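Local coordinates for hypothetical protein TTHA0849 (PDB 2D4R), which is of unknown function but, as a putative member of the START domain superfamily, probably binds a lipid or similar hydrophobic ligand, at residues 20-31 with 134-145; 71-79 with 87-95. All blocks are in the same frame, centred on the assembly; numbering follows the deposited sequence.

Contact 1: residues 20-31 with 134-145; sequences LAKDLEGLKPYL and LLKGLEERVLAA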
loop_
_atom_site.group_PDB
_atom_site.type_symbol
_atom_site.label_atom_id
_atom_site.label_comp_id
_atom_site.label_asym_id
_atom_site.label_seq_id
_atom_site.Cartn_x
_atom_site.Cartn_y
_atom_site.Cartn_z
ATOM N N LEU A 20 -3.516 -0.512 -12.568
ATOM C CA LEU A 20 -3.947 -1.677 -11.814
ATOM C C LEU A 20 -3.795 -1.498 -10.308
ATOM O O LEU A 20 -4.539 -2.098 -9.530
ATOM C CB LEU A 20 -3.161 -2.902 -12.261
ATOM C CG LEU A 20 -3.536 -3.406 -13.646
ATOM C CD1 LEU A 20 -2.513 -4.430 -14.112
ATOM C CD2 LEU A 20 -4.944 -3.999 -13.586
ATOM N N ALA A 21 -2.836 -0.679 -9.890
ATOM C CA ALA A 21 -2.678 -0.388 -8.465
ATOM C C ALA A 21 -3.732 0.614 -7.994
ATOM O O ALA A 21 -4.086 0.662 -6.817
ATOM C CB ALA A 21 -1.298 0.149 -8.200
ATOM N N LYS A 22 -4.240 1.408 -8.929
ATOM C CA LYS A 22 -5.198 2.455 -8.608
ATOM C C LYS A 22 -6.581 1.871 -8.372
ATOM O O LYS A 22 -7.371 2.412 -7.603
ATOM C CB LYS A 22 -5.252 3.476 -9.740
ATOM C CG LYS A 22 -6.210 4.617 -9.492
ATOM C CD LYS A 22 -6.342 5.474 -10.726
ATOM C CE LYS A 22 -7.492 6.444 -10.594
ATOM N NZ LYS A 22 -7.496 7.389 -11.737
ATOM N N ASP A 23 -6.867 0.760 -9.039
ATOM C CA ASP A 23 -8.104 0.025 -8.818
ATOM C C ASP A 23 -7.909 -0.853 -7.598
ATOM O O ASP A 23 -7.681 -2.068 -7.722
ATOM C CB ASP A 23 -8.432 -0.845 -10.032
ATOM C CG ASP A 23 -9.593 -1.802 -9.774
ATOM O OD1 ASP A 23 -10.414 -1.530 -8.875
ATOM O OD2 ASP A 23 -9.680 -2.825 -10.478
ATOM N N LEU A 24 -7.995 -0.223 -6.425
ATOM C CA LEU A 24 -7.676 -0.884 -5.169
ATOM C C LEU A 24 -8.559 -2.106 -4.953
ATOM O O LEU A 24 -8.104 -3.136 -4.460
ATOM C CB LEU A 24 -7.860 0.081 -3.999
ATOM C CG LEU A 24 -7.028 1.358 -4.024
ATOM C CD1 LEU A 24 -7.429 2.277 -2.874
ATOM C CD2 LEU A 24 -5.588 0.990 -3.925
ATOM N N GLU A 25 -9.825 -1.998 -5.330
ATOM C CA GLU A 25 -10.739 -3.079 -5.049
ATOM C C GLU A 25 -10.431 -4.291 -5.920
ATOM O O GLU A 25 -10.591 -5.430 -5.478
ATOM C CB GLU A 25 -12.168 -2.596 -5.235
ATOM C CG GLU A 25 -12.516 -1.500 -4.248
ATOM C CD GLU A 25 -13.999 -1.299 -4.110
ATOM O OE1 GLU A 25 -14.708 -1.533 -5.107
ATOM O OE2 GLU A 25 -14.453 -0.910 -3.011
ATOM N N GLY A 26 -9.962 -4.043 -7.143
ATOM C CA GLY A 26 -9.484 -5.123 -7.980
ATOM C C GLY A 26 -8.162 -5.687 -7.487
ATOM O O GLY A 26 -7.821 -6.835 -7.762
ATOM N N LEU A 27 -7.408 -4.877 -6.753
ATOM C CA LEU A 27 -6.108 -5.297 -6.241
ATOM C C LEU A 27 -6.309 -6.161 -5.000
ATOM O O LEU A 27 -5.517 -7.060 -4.721
ATOM C CB LEU A 27 -5.267 -4.071 -5.873
ATOM C CG LEU A 27 -3.747 -4.083 -6.084
ATOM C CD1 LEU A 27 -3.163 -2.806 -5.500
ATOM C CD2 LEU A 27 -3.118 -5.282 -5.437
ATOM N N LYS A 28 -7.381 -5.885 -4.264
ATOM C CA LYS A 28 -7.538 -6.423 -2.918
ATOM C C LYS A 28 -7.409 -7.951 -2.793
ATOM O O LYS A 28 -6.785 -8.441 -1.849
ATOM C CB LYS A 28 -8.879 -5.978 -2.321
ATOM C CG LYS A 28 -8.944 -6.158 -0.797
ATOM C CD LYS A 28 -10.205 -6.885 -0.330
ATOM C CE LYS A 28 -10.238 -8.352 -0.748
ATOM N NZ LYS A 28 -11.254 -9.123 0.039
ATOM N N PRO A 29 -7.989 -8.722 -3.736
ATOM C CA PRO A 29 -7.893 -10.189 -3.648
ATOM C C PRO A 29 -6.482 -10.774 -3.652
ATOM O O PRO A 29 -6.292 -11.908 -3.261
ATOM C CB PRO A 29 -8.727 -10.679 -4.832
ATOM C CG PRO A 29 -9.665 -9.547 -5.119
ATOM C CD PRO A 29 -8.864 -8.304 -4.847
ATOM N N TYR A 30 -5.499 -10.000 -4.097
ATOM C CA TYR A 30 -4.117 -10.481 -4.175
ATOM C C TYR A 30 -3.267 -9.979 -3.008
ATOM O O TYR A 30 -2.063 -10.246 -2.946
ATOM C CB TYR A 30 -3.477 -10.049 -5.500
ATOM C CG TYR A 30 -4.202 -10.591 -6.713
ATOM C CD1 TYR A 30 -5.335 -9.941 -7.231
ATOM C CD2 TYR A 30 -3.781 -11.774 -7.325
ATOM C CE1 TYR A 30 -6.026 -10.467 -8.329
ATOM C CE2 TYR A 30 -4.465 -12.304 -8.418
ATOM C CZ TYR A 30 -5.583 -11.645 -8.912
ATOM O OH TYR A 30 -6.251 -12.172 -9.984
ATOM N N LEU A 31 -3.901 -9.244 -2.091
ATOM C CA LEU A 31 -3.248 -8.782 -0.866
ATOM C C LEU A 31 -3.611 -9.698 0.313
ATOM O O LEU A 31 -4.650 -9.543 0.963
ATOM C CB LEU A 31 -3.669 -7.340 -0.566
ATOM C CG LEU A 31 -3.605 -6.360 -1.749
ATOM C CD1 LEU A 31 -3.939 -4.979 -1.276
ATOM C CD2 LEU A 31 -2.227 -6.359 -2.379
ATOM N N LEU A 134 2.369 -6.073 -0.219
ATOM C CA LEU A 134 1.458 -5.258 -1.009
ATOM C C LEU A 134 1.971 -5.207 -2.438
ATOM O O LEU A 134 1.189 -5.162 -3.383
ATOM C CB LEU A 134 1.331 -3.837 -0.426
ATOM C CG LEU A 134 0.407 -3.654 0.792
ATOM C CD1 LEU A 134 0.257 -2.181 1.118
ATOM C CD2 LEU A 134 -0.964 -4.248 0.508
ATOM N N LEU A 135 3.289 -5.248 -2.593
ATOM C CA LEU A 135 3.903 -5.137 -3.917
ATOM C C LEU A 135 3.964 -6.466 -4.668
ATOM O O LEU A 135 3.854 -6.505 -5.890
ATOM C CB LEU A 135 5.315 -4.575 -3.800
ATOM C CG LEU A 135 5.474 -3.107 -3.438
ATOM C CD1 LEU A 135 6.919 -2.706 -3.731
ATOM C CD2 LEU A 135 4.515 -2.257 -4.241
ATOM N N LYS A 136 4.157 -7.553 -3.936
ATOM C CA LYS A 136 4.142 -8.873 -4.545
ATOM C C LYS A 136 2.709 -9.198 -4.964
ATOM O O LYS A 136 2.480 -9.865 -5.970
ATOM C CB LYS A 136 4.669 -9.915 -3.547
ATOM C CG LYS A 136 4.807 -11.319 -4.109
ATOM C CD LYS A 136 3.536 -12.131 -3.880
ATOM C CE LYS A 136 3.756 -13.577 -4.265
ATOM N NZ LYS A 136 5.001 -14.097 -3.641
ATOM N N GLY A 137 1.747 -8.710 -4.188
ATOM C CA GLY A 137 0.356 -8.856 -4.560
ATOM C C GLY A 137 0.004 -8.047 -5.800
ATOM O O GLY A 137 -0.848 -8.460 -6.582
ATOM N N LEU A 138 0.648 -6.898 -5.988
ATOM C CA LEU A 138 0.415 -6.101 -7.198
ATOM C C LEU A 138 1.015 -6.807 -8.417
ATOM O O LEU A 138 0.427 -6.784 -9.499
ATOM C CB LEU A 138 0.992 -4.674 -7.046
ATOM C CG LEU A 138 1.182 -3.829 -8.318
ATOM C CD1 LEU A 138 -0.143 -3.699 -9.045
ATOM C CD2 LEU A 138 1.731 -2.447 -7.973
ATOM N N GLU A 139 2.165 -7.452 -8.225
ATOM C CA GLU A 139 2.783 -8.289 -9.257
ATOM C C GLU A 139 1.772 -9.304 -9.749
ATOM O O GLU A 139 1.625 -9.535 -10.950
ATOM C CB GLU A 139 3.984 -9.041 -8.681
ATOM C CG GLU A 139 5.324 -8.666 -9.271
ATOM C CD GLU A 139 5.800 -9.646 -10.326
ATOM O OE1 GLU A 139 6.956 -10.113 -10.237
ATOM O OE2 GLU A 139 5.020 -9.944 -11.251
ATOM N N GLU A 140 1.066 -9.904 -8.799
ATOM C CA GLU A 140 0.159 -10.990 -9.097
ATOM C C GLU A 140 -1.140 -10.489 -9.700
ATOM O O GLU A 140 -1.868 -11.245 -10.347
ATOM C CB GLU A 140 -0.121 -11.785 -7.825
ATOM C CG GLU A 140 1.116 -12.479 -7.272
ATOM C CD GLU A 140 0.818 -13.298 -6.035
ATOM O OE1 GLU A 140 -0.026 -12.849 -5.231
ATOM O OE2 GLU A 140 1.421 -14.385 -5.870
ATOM N N ARG A 141 -1.435 -9.212 -9.481
ATOM C CA ARG A 141 -2.612 -8.612 -10.089
ATOM C C ARG A 141 -2.288 -8.415 -11.559
ATOM O O ARG A 141 -3.077 -8.758 -12.437
ATOM C CB ARG A 141 -2.915 -7.256 -9.447
ATOM C CG ARG A 141 -4.386 -6.942 -9.222
ATOM C CD ARG A 141 -5.255 -7.229 -10.426
ATOM N NE ARG A 141 -6.305 -6.221 -10.600
ATOM C CZ ARG A 141 -7.338 -6.345 -11.436
ATOM N NH1 ARG A 141 -7.472 -7.438 -12.174
ATOM N NH2 ARG A 141 -8.232 -5.372 -11.553
ATOM N N VAL A 142 -1.105 -7.866 -11.810
ATOM C CA VAL A 142 -0.724 -7.428 -13.143
ATOM C C VAL A 142 -0.579 -8.627 -14.070
ATOM O O VAL A 142 -0.952 -8.554 -15.242
ATOM C CB VAL A 142 0.606 -6.610 -13.110
ATOM C CG1 VAL A 142 1.016 -6.207 -14.505
ATOM C CG2 VAL A 142 0.427 -5.363 -12.259
ATOM N N LEU A 143 -0.055 -9.732 -13.542
ATOM C CA LEU A 143 -0.034 -11.004 -14.260
ATOM C C LEU A 143 -1.440 -11.555 -14.517
ATOM O O LEU A 143 -1.743 -11.992 -15.625
ATOM C CB LEU A 143 0.784 -12.031 -13.482
ATOM C CG LEU A 143 0.605 -13.496 -13.887
ATOM C CD1 LEU A 143 0.955 -13.665 -15.359
ATOM C CD2 LEU A 143 1.491 -14.381 -13.014
ATOM N N ALA A 144 -2.297 -11.528 -13.501
ATOM C CA ALA A 144 -3.665 -12.018 -13.654
ATOM C C ALA A 144 -4.399 -11.248 -14.742
ATOM O O ALA A 144 -4.982 -11.845 -15.647
ATOM C CB ALA A 144 -4.420 -11.884 -12.356
ATOM N N ALA A 145 -4.378 -9.923 -14.652
ATOM C CA ALA A 145 -5.082 -9.094 -15.618
ATOM C C ALA A 145 -4.417 -9.091 -17.006
ATOM O O ALA A 145 -4.978 -8.575 -17.963
ATOM C CB ALA A 145 -5.190 -7.686 -15.090
HETATM O O HOH W 1 -6.529 -3.603 -9.343
#
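Tyr-30 and Gly-137 bring the two backbones together at the tight part of this contact, their CA atoms 4.8 Å apart. Glycine suits the place because no side chain stands between the helix and the Tyr-30 carbonyl. One turn earlier on the helix, Leu-31 CD1 meets Leu-134 CD2 at 3.5 Å; Ala-21 packs on Leu-138, equally buried. Segment 134-145 ends the long C-terminal helix which, in the helix-grip fold of the Bet v 1/START type, the curved sheet wraps; the short helices 14-22 and 24-27 pack against it. The tyrosine ring leads outward: Arg-141 CA sits 4.1 Å from the Tyr-30 ring centroid, a CH-pi contact, and the ring's outer end reaches exposed Ala-144. Toward the end of helix 134-144, Leu-20 CD1 packs on Val-142 CG2 (3.6 Å), while Leu-20 CD2 lies 3.8 Å above the guanidinium plane of Arg-141 and nears exposed Ala-145. The opposite guanidinium face meets Gly-26 O. Bends at chi2 and chi3 carry the arginine to this looser side, where Arg-141 NH2 makes a salt bridge to Asp-23 OD2, a weak hydrogen bond at 3.1 Å, and Arg-141 NE donates to a water. Asp-23 OD1 caps the start of helix 24-27, met by Gly-26 N from above the carboxylate plane.

Contact 2: residues 71-79 with 87-95; sequences ENLRNRFFS and YEGTWVFLP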
loop_
_atom_site.group_PDB
_atom_site.type_symbol
_atom_site.label_atom_id
_atom_site.label_comp_id
_atom_site.label_asym_id
_atom_site.label_seq_id
_atom_site.Cartn_x
_atom_site.Cartn_y
_atom_site.Cartn_z
ATOM N N GLU A 71 -0.822 11.895 -14.449
ATOM C CA GLU A 71 0.213 12.409 -15.344
ATOM C C GLU A 71 1.564 11.737 -15.130
ATOM O O GLU A 71 2.174 11.231 -16.070
ATOM C CB GLU A 71 0.369 13.915 -15.143
ATOM C CG GLU A 71 -0.472 14.737 -16.069
ATOM C CD GLU A 71 0.348 15.273 -17.208
ATOM O OE1 GLU A 71 1.141 16.208 -16.964
ATOM O OE2 GLU A 71 0.210 14.758 -18.337
ATOM N N ASN A 72 2.026 11.731 -13.885
ATOM C CA ASN A 72 3.372 11.271 -13.577
ATOM C C ASN A 72 3.425 9.877 -12.957
ATOM O O ASN A 72 4.474 9.453 -12.472
ATOM C CB ASN A 72 4.058 12.277 -12.651
ATOM C CG ASN A 72 4.177 13.662 -13.275
ATOM O OD1 ASN A 72 3.619 13.927 -14.340
ATOM N ND2 ASN A 72 4.909 14.548 -12.614
ATOM N N LEU A 73 2.298 9.169 -12.963
ATOM C CA LEU A 73 2.245 7.791 -12.460
ATOM C C LEU A 73 2.765 7.654 -11.029
ATOM O O LEU A 73 3.604 6.785 -10.744
ATOM C CB LEU A 73 3.052 6.868 -13.370
ATOM C CG LEU A 73 2.621 6.771 -14.831
ATOM C CD1 LEU A 73 3.565 5.829 -15.578
ATOM C CD2 LEU A 73 1.196 6.278 -14.913
ATOM N N ARG A 74 2.280 8.526 -10.146
ATOM C CA ARG A 74 2.611 8.487 -8.721
ATOM C C ARG A 74 1.326 8.663 -7.914
ATOM O O ARG A 74 0.318 9.154 -8.422
ATOM C CB ARG A 74 3.551 9.626 -8.302
ATOM C CG ARG A 74 4.668 10.043 -9.225
ATOM C CD ARG A 74 5.592 10.974 -8.427
ATOM N NE ARG A 74 6.509 11.741 -9.265
ATOM C CZ ARG A 74 6.500 13.066 -9.380
ATOM N NH1 ARG A 74 5.618 13.798 -8.708
ATOM N NH2 ARG A 74 7.379 13.663 -10.172
ATOM N N ASN A 75 1.382 8.280 -6.645
ATOM C CA ASN A 75 0.283 8.504 -5.729
ATOM C C ASN A 75 0.839 8.948 -4.377
ATOM O O ASN A 75 1.978 8.646 -4.043
ATOM C CB ASN A 75 -0.514 7.214 -5.587
ATOM C CG ASN A 75 -1.084 7.030 -4.203
ATOM O OD1 ASN A 75 -0.508 6.330 -3.372
ATOM N ND2 ASN A 75 -2.224 7.655 -3.946
ATOM N N ARG A 76 0.042 9.692 -3.622
ATOM C CA ARG A 76 0.359 10.001 -2.232
ATOM C C ARG A 76 -0.825 9.587 -1.361
ATOM O O ARG A 76 -1.975 9.772 -1.752
ATOM C CB ARG A 76 0.607 11.501 -2.055
ATOM C CG ARG A 76 2.051 11.908 -2.068
ATOM C CD ARG A 76 2.194 13.414 -2.244
ATOM N NE ARG A 76 3.418 13.733 -2.971
ATOM C CZ ARG A 76 4.639 13.434 -2.538
ATOM N NH1 ARG A 76 5.699 13.755 -3.261
ATOM N NH2 ARG A 76 4.800 12.815 -1.377
ATOM N N PHE A 77 -0.547 9.032 -0.184
ATOM C CA PHE A 77 -1.618 8.611 0.711
ATOM C C PHE A 77 -1.346 8.982 2.159
ATOM O O PHE A 77 -0.197 9.138 2.563
ATOM C CB PHE A 77 -1.863 7.093 0.578
ATOM C CG PHE A 77 -0.716 6.240 1.039
ATOM C CD1 PHE A 77 0.358 5.976 0.192
ATOM C CD2 PHE A 77 -0.703 5.707 2.319
ATOM C CE1 PHE A 77 1.431 5.200 0.612
ATOM C CE2 PHE A 77 0.369 4.926 2.750
ATOM C CZ PHE A 77 1.439 4.675 1.887
ATOM N N PHE A 78 -2.412 9.127 2.935
ATOM C CA PHE A 78 -2.298 9.561 4.320
ATOM C C PHE A 78 -3.543 9.047 5.039
ATOM O O PHE A 78 -4.623 9.049 4.463
ATOM C CB PHE A 78 -2.212 11.106 4.350
ATOM C CG PHE A 78 -2.184 11.725 5.741
ATOM C CD1 PHE A 78 -0.983 12.169 6.297
ATOM C CD2 PHE A 78 -3.360 11.905 6.471
ATOM C CE1 PHE A 78 -0.954 12.784 7.558
ATOM C CE2 PHE A 78 -3.336 12.522 7.735
ATOM C CZ PHE A 78 -2.132 12.959 8.274
ATOM N N SER A 79 -3.390 8.583 6.277
ATOM C CA SER A 79 -4.540 8.169 7.081
ATOM C C SER A 79 -4.932 9.267 8.054
ATOM O O SER A 79 -4.148 9.641 8.924
ATOM C CB SER A 79 -4.227 6.909 7.885
ATOM O OG SER A 79 -5.368 6.538 8.629
ATOM N N TYR A 87 0.022 7.181 9.151
ATOM C CA TYR A 87 0.154 6.169 8.124
ATOM C C TYR A 87 0.108 6.829 6.754
ATOM O O TYR A 87 -0.958 7.161 6.242
ATOM C CB TYR A 87 -0.970 5.157 8.246
ATOM C CG TYR A 87 -0.793 3.926 7.386
ATOM C CD1 TYR A 87 -0.292 2.738 7.928
ATOM C CD2 TYR A 87 -1.185 3.926 6.053
ATOM C CE1 TYR A 87 -0.204 1.580 7.156
ATOM C CE2 TYR A 87 -1.095 2.777 5.267
ATOM C CZ TYR A 87 -0.608 1.609 5.818
ATOM O OH TYR A 87 -0.528 0.475 5.026
ATOM N N GLU A 88 1.280 7.007 6.157
ATOM C CA GLU A 88 1.390 7.823 4.961
ATOM C C GLU A 88 2.614 7.458 4.125
ATOM O O GLU A 88 3.581 6.849 4.620
ATOM C CB GLU A 88 1.467 9.304 5.351
ATOM C CG GLU A 88 2.741 9.675 6.097
ATOM C CD GLU A 88 2.765 11.125 6.541
ATOM O OE1 GLU A 88 2.700 11.366 7.760
ATOM O OE2 GLU A 88 2.846 12.028 5.680
ATOM N N GLY A 89 2.576 7.850 2.855
ATOM C CA GLY A 89 3.677 7.521 1.984
ATOM C C GLY A 89 3.361 7.727 0.521
ATOM O O GLY A 89 2.473 8.489 0.154
ATOM N N THR A 90 4.090 7.039 -0.334
ATOM C CA THR A 90 3.905 7.223 -1.757
ATOM C C THR A 90 4.049 5.880 -2.438
ATOM O O THR A 90 4.801 5.033 -1.980
ATOM C CB THR A 90 4.956 8.181 -2.333
ATOM O OG1 THR A 90 6.245 7.589 -2.169
ATOM C CG2 THR A 90 4.913 9.536 -1.612
ATOM N N TRP A 91 3.285 5.688 -3.509
ATOM C CA TRP A 91 3.578 4.671 -4.517
ATOM C C TRP A 91 4.095 5.410 -5.764
ATOM O O TRP A 91 3.443 6.335 -6.264
ATOM C CB TRP A 91 2.317 3.890 -4.906
ATOM C CG TRP A 91 1.640 3.124 -3.783
ATOM C CD1 TRP A 91 1.131 3.639 -2.623
ATOM C CD2 TRP A 91 1.315 1.725 -3.772
ATOM N NE1 TRP A 91 0.504 2.657 -1.903
ATOM C CE2 TRP A 91 0.598 1.473 -2.583
ATOM C CE3 TRP A 91 1.558 0.663 -4.653
ATOM C CZ2 TRP A 91 0.114 0.207 -2.252
ATOM C CZ3 TRP A 91 1.076 -0.600 -4.325
ATOM C CH2 TRP A 91 0.360 -0.814 -3.132
ATOM N N VAL A 92 5.261 5.017 -6.260
ATOM C CA VAL A 92 5.753 5.566 -7.520
ATOM C C VAL A 92 6.112 4.447 -8.489
ATOM O O VAL A 92 6.549 3.366 -8.084
ATOM C CB VAL A 92 7.006 6.484 -7.313
ATOM C CG1 VAL A 92 6.629 7.690 -6.432
ATOM C CG2 VAL A 92 8.174 5.675 -6.687
ATOM N N PHE A 93 5.906 4.711 -9.772
ATOM C CA PHE A 93 6.052 3.688 -10.783
ATOM C C PHE A 93 7.048 4.177 -11.814
ATOM O O PHE A 93 6.774 5.078 -12.602
ATOM C CB PHE A 93 4.687 3.385 -11.408
ATOM C CG PHE A 93 3.639 3.001 -10.393
ATOM C CD1 PHE A 93 3.108 3.957 -9.527
ATOM C CD2 PHE A 93 3.203 1.682 -10.282
ATOM C CE1 PHE A 93 2.169 3.604 -8.568
ATOM C CE2 PHE A 93 2.264 1.322 -9.327
ATOM C CZ PHE A 93 1.745 2.285 -8.463
ATOM N N LEU A 94 8.224 3.573 -11.785
ATOM C CA LEU A 94 9.348 4.059 -12.567
ATOM C C LEU A 94 9.641 3.133 -13.741
ATOM O O LEU A 94 9.501 1.911 -13.625
ATOM C CB LEU A 94 10.588 4.148 -11.679
ATOM C CG LEU A 94 10.437 4.873 -10.339
ATOM C CD1 LEU A 94 11.694 4.637 -9.492
ATOM C CD2 LEU A 94 10.210 6.360 -10.578
ATOM N N PRO A 95 10.063 3.702 -14.882
ATOM C CA PRO A 95 10.368 2.864 -16.044
ATOM C C PRO A 95 11.647 2.089 -15.788
ATOM O O PRO A 95 12.658 2.669 -15.409
ATOM C CB PRO A 95 10.512 3.867 -17.187
ATOM C CG PRO A 95 10.890 5.136 -16.522
ATOM C CD PRO A 95 10.195 5.136 -15.190
HETATM O O HOH W 2 -1.366 9.381 8.547
#
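Phe-77 lies across Gly-89, its hydrogen-bonded partner in this antiparallel hairpin. From CB the ring turns to a place between backbone N and carbonyl carbon (chi1 66°), which leans it over the neighbouring strand. Phe-77 CG comes 4.0 Å from Gly-89 O. On one side CD1 also nears that oxygen, and Phe-77 CE1 reaches Trp-91 CD1 at 3.6 Å; on the other CD2 passes Glu-88 CA and Phe-77 CE2 touches Tyr-87 CE2, again at 3.6 Å. At the tip Phe-77 CZ rests 3.5 Å from Gly-89 N. Glycine, bare of side chain and at ease with extreme backbone angles, gives the ring a flat bed, and the three aromatics cluster with obliquely set planes. Hydrogen-bonded and non-hydrogen-bonded pairs follow one another, their bonds unequal: Phe-77 N to Gly-89 O is fairly straight (3.1 Å), whereas Trp-91 N meets Asn-75 O (3.3 Å) from well above the carbonyl plane. Buried Asn-75 runs alongside the indole, its ND2 weakly bonded to Glu-67 O. The chemistry implies two unlike faces: Trp-91 and Phe-93 pack on the helices, whereas the mixed face, with Arg-74, Arg-76, Glu-88 and Thr-90 beside Phe-78 and Val-92, is the more exposed.

Both contacts are partly buried, yet they join different elements: contact 1 holds the short N-terminal helices against the C-terminal helix, whereas contact 2 zips neighbouring strands in the middle of the antiparallel sheet. Backbone hydrogen bonds carry the strand pairing; between the helices the work falls to leucines, a tyrosine face and one arginine-aspartate pair at the partly exposed side. The centres lie about 15 Å apart, but the two meet on the inner face of the sheet. Ala-21 CB touches Phe-93 CZ at 3.7 Å, and Leu-135 CD2 touches Trp-91 CZ3 at 3.8 Å. Each contact turns its apolar side to this interface, while charged groups of both lie farther out.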